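Papain-like protease (Human betacoronavirus 2c EMC/2012, PDB 4PT5) is a cysteine endopeptidase that probably cleaves the viral replicase polyprotein and, as in related coronavirus enzymes, probably removes ubiquitin from host proteins. Local coordinates at residues Gln204-Cys209 against Thr243-Leu248. Residues are numbered along the deposited sequence; the frame is centred on the assembly and turned at random.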
loop_
_atom_site.group_PDB
_atom_site.type_symbol
_atom_site.label_atom_id
_atom_site.label_comp_id
_atom_site.label_asym_id
_atom_site.label_seq_id
_atom_site.Cartn_x
_atom_site.Cartn_y
_atom_site.Cartn_z
ATOM N N GLN A 204 5.515 -23.246 -3.838
ATOM C CA GLN A 204 6.979 -23.177 -3.800
ATOM C C GLN A 204 7.520 -21.752 -3.648
ATOM O O GLN A 204 6.805 -20.773 -3.882
ATOM C CB GLN A 204 7.591 -23.866 -5.026
ATOM C CG GLN A 204 7.025 -23.423 -6.367
ATOM C CD GLN A 204 7.435 -24.343 -7.503
ATOM O OE1 GLN A 204 8.058 -23.909 -8.472
ATOM N NE2 GLN A 204 7.092 -25.623 -7.385
ATOM N N GLY A 205 8.790 -21.655 -3.255
ATOM C CA GLY A 205 9.434 -20.374 -2.974
ATOM C C GLY A 205 9.094 -19.885 -1.580
ATOM O O GLY A 205 8.977 -20.682 -0.646
ATOM N N LEU A 206 8.925 -18.571 -1.441
ATOM C CA LEU A 206 8.515 -17.969 -0.170
ATOM C C LEU A 206 7.076 -18.325 0.203
ATOM O O LEU A 206 6.682 -18.206 1.367
ATOM C CB LEU A 206 8.672 -16.448 -0.213
ATOM C CG LEU A 206 10.079 -15.856 -0.216
ATOM C CD1 LEU A 206 9.978 -14.382 -0.536
ATOM C CD2 LEU A 206 10.789 -16.061 1.113
ATOM N N LYS A 207 6.302 -18.751 -0.796
ATOM C CA LYS A 207 4.925 -19.197 -0.594
ATOM C C LYS A 207 4.890 -20.410 0.329
ATOM O O LYS A 207 3.972 -20.562 1.135
ATOM C CB LYS A 207 4.267 -19.544 -1.936
ATOM C CG LYS A 207 4.394 -18.478 -3.018
ATOM C CD LYS A 207 3.380 -17.355 -2.851
ATOM C CE LYS A 207 3.488 -16.352 -3.991
ATOM N NZ LYS A 207 2.462 -15.278 -3.898
ATOM N N ALA A 208 5.906 -21.262 0.204
ATOM C CA ALA A 208 6.032 -22.469 1.017
ATOM C C ALA A 208 6.528 -22.169 2.433
ATOM O O ALA A 208 6.260 -22.929 3.368
ATOM C CB ALA A 208 6.957 -23.465 0.331
ATOM N N CYS A 209 7.244 -21.058 2.582
ATOM C CA CYS A 209 7.905 -20.719 3.842
ATOM C C CYS A 209 7.056 -19.832 4.750
ATOM O O CYS A 209 7.409 -19.608 5.909
ATOM C CB CYS A 209 9.256 -20.059 3.567
ATOM S SG CYS A 209 10.312 -21.000 2.443
ATOM N N THR A 243 11.437 -26.774 3.502
ATOM C CA THR A 243 11.763 -25.339 3.515
ATOM C C THR A 243 13.136 -25.075 4.153
ATOM O O THR A 243 13.668 -25.944 4.843
ATOM C CB THR A 243 10.696 -24.513 4.278
ATOM O OG1 THR A 243 10.645 -24.925 5.651
ATOM C CG2 THR A 243 9.315 -24.660 3.649
ATOM N N PRO A 244 13.725 -23.885 3.903
ATOM C CA PRO A 244 14.906 -23.465 4.667
ATOM C C PRO A 244 14.539 -22.906 6.046
ATOM O O PRO A 244 15.368 -22.914 6.959
ATOM C CB PRO A 244 15.516 -22.365 3.793
ATOM C CG PRO A 244 14.371 -21.821 3.012
ATOM C CD PRO A 244 13.469 -22.994 2.754
ATOM N N TRP A 245 13.304 -22.424 6.174
ATOM C CA TRP A 245 12.748 -21.898 7.425
ATOM C C TRP A 245 11.260 -21.765 7.272
ATOM O O TRP A 245 10.744 -21.821 6.153
ATOM C CB TRP A 245 13.369 -20.548 7.783
ATOM C CG TRP A 245 13.423 -19.574 6.629
ATOM C CD1 TRP A 245 14.496 -19.324 5.778
ATOM C CD2 TRP A 245 12.349 -18.683 6.156
ATOM N NE1 TRP A 245 14.173 -18.371 4.846
ATOM C CE2 TRP A 245 12.903 -17.945 5.015
ATOM C CE3 TRP A 245 11.037 -18.431 6.552
ATOM C CZ2 TRP A 245 12.157 -17.006 4.317
ATOM C CZ3 TRP A 245 10.298 -17.480 5.839
ATOM C CH2 TRP A 245 10.845 -16.788 4.749
ATOM N N LEU A 246 10.552 -21.582 8.384
ATOM C CA LEU A 246 9.098 -21.451 8.340
ATOM C C LEU A 246 8.577 -20.316 9.211
ATOM O O LEU A 246 8.756 -20.321 10.428
ATOM C CB LEU A 246 8.424 -22.772 8.736
ATOM C CG LEU A 246 6.893 -22.815 8.856
ATOM C CD1 LEU A 246 6.209 -22.691 7.500
ATOM C CD2 LEU A 246 6.457 -24.089 9.562
ATOM N N LEU A 247 7.920 -19.354 8.570
ATOM C CA LEU A 247 7.265 -18.261 9.275
ATOM C C LEU A 247 5.761 -18.508 9.324
ATOM O O LEU A 247 5.123 -18.704 8.285
ATOM C CB LEU A 247 7.572 -16.919 8.598
ATOM C CG LEU A 247 7.069 -15.628 9.256
ATOM C CD1 LEU A 247 7.822 -15.320 10.544
ATOM C CD2 LEU A 247 7.178 -14.466 8.281
ATOM N N LEU A 248 5.211 -18.515 10.538
ATOM C CA LEU A 248 3.772 -18.658 10.749
ATOM C C LEU A 248 3.210 -17.399 11.397
ATOM O O LEU A 248 3.831 -16.825 12.291
ATOM C CB LEU A 248 3.461 -19.877 11.625
ATOM C CG LEU A 248 3.904 -21.285 11.208
ATOM C CD1 LEU A 248 3.499 -22.284 12.280
ATOM C CD2 LEU A 248 3.330 -21.703 9.863
#
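C209 packs its side chain over one face of the W245 indole. C209 CB lies 3.8 Å from the centroid of the W245 six-membered ring, 19° off the ring normal, a CH-pi contact. SG of C209 is farther out, 4.6 Å from the same W245 centroid, and stands almost straight above it as a sulfur-aromatic contact. With SG beside the backbone N (chi1 -52°), the sulfur also reaches P244, where SG of C209 and CD of P244 are 3.7 Å apart. L206 meets the same indole obliquely, its CD2 3.6 Å from CZ2 of W245.

One backbone hydrogen bond joins the segments. L247 N donates to C209 O over 2.7 Å, nearly straight and nearly in line with the carbonyl. CA of L246 adds a CA-H...O contact to C209 O at 3.5 Å. The C209 carbonyl thus meets one N-H and one weaker CA-H from neighbouring residues of strand 245-250. This bond comes just ahead of strand 210-212, which runs parallel to 245-250.

The site lies where strands 197-203 and 233-242, of the sheet that carries the zinc end, lead into the next sheet. This position is consistent with the junction of the fingers and palm subdomains of the coronavirus papain-like protease fold. A short, weakly bonded helical turn at about 206-209 lies there.

CG2 of T243 touches A208 O. OG1 of T243 bonds weakly to W245 O, and its main partner is Q317 N. K126 O accepts a hydrogen bond from W245 NE1, which, with the packing on its face, helps to set the rotation of the indole. L181 of strand 179-181 packs on L206, C209 and P244.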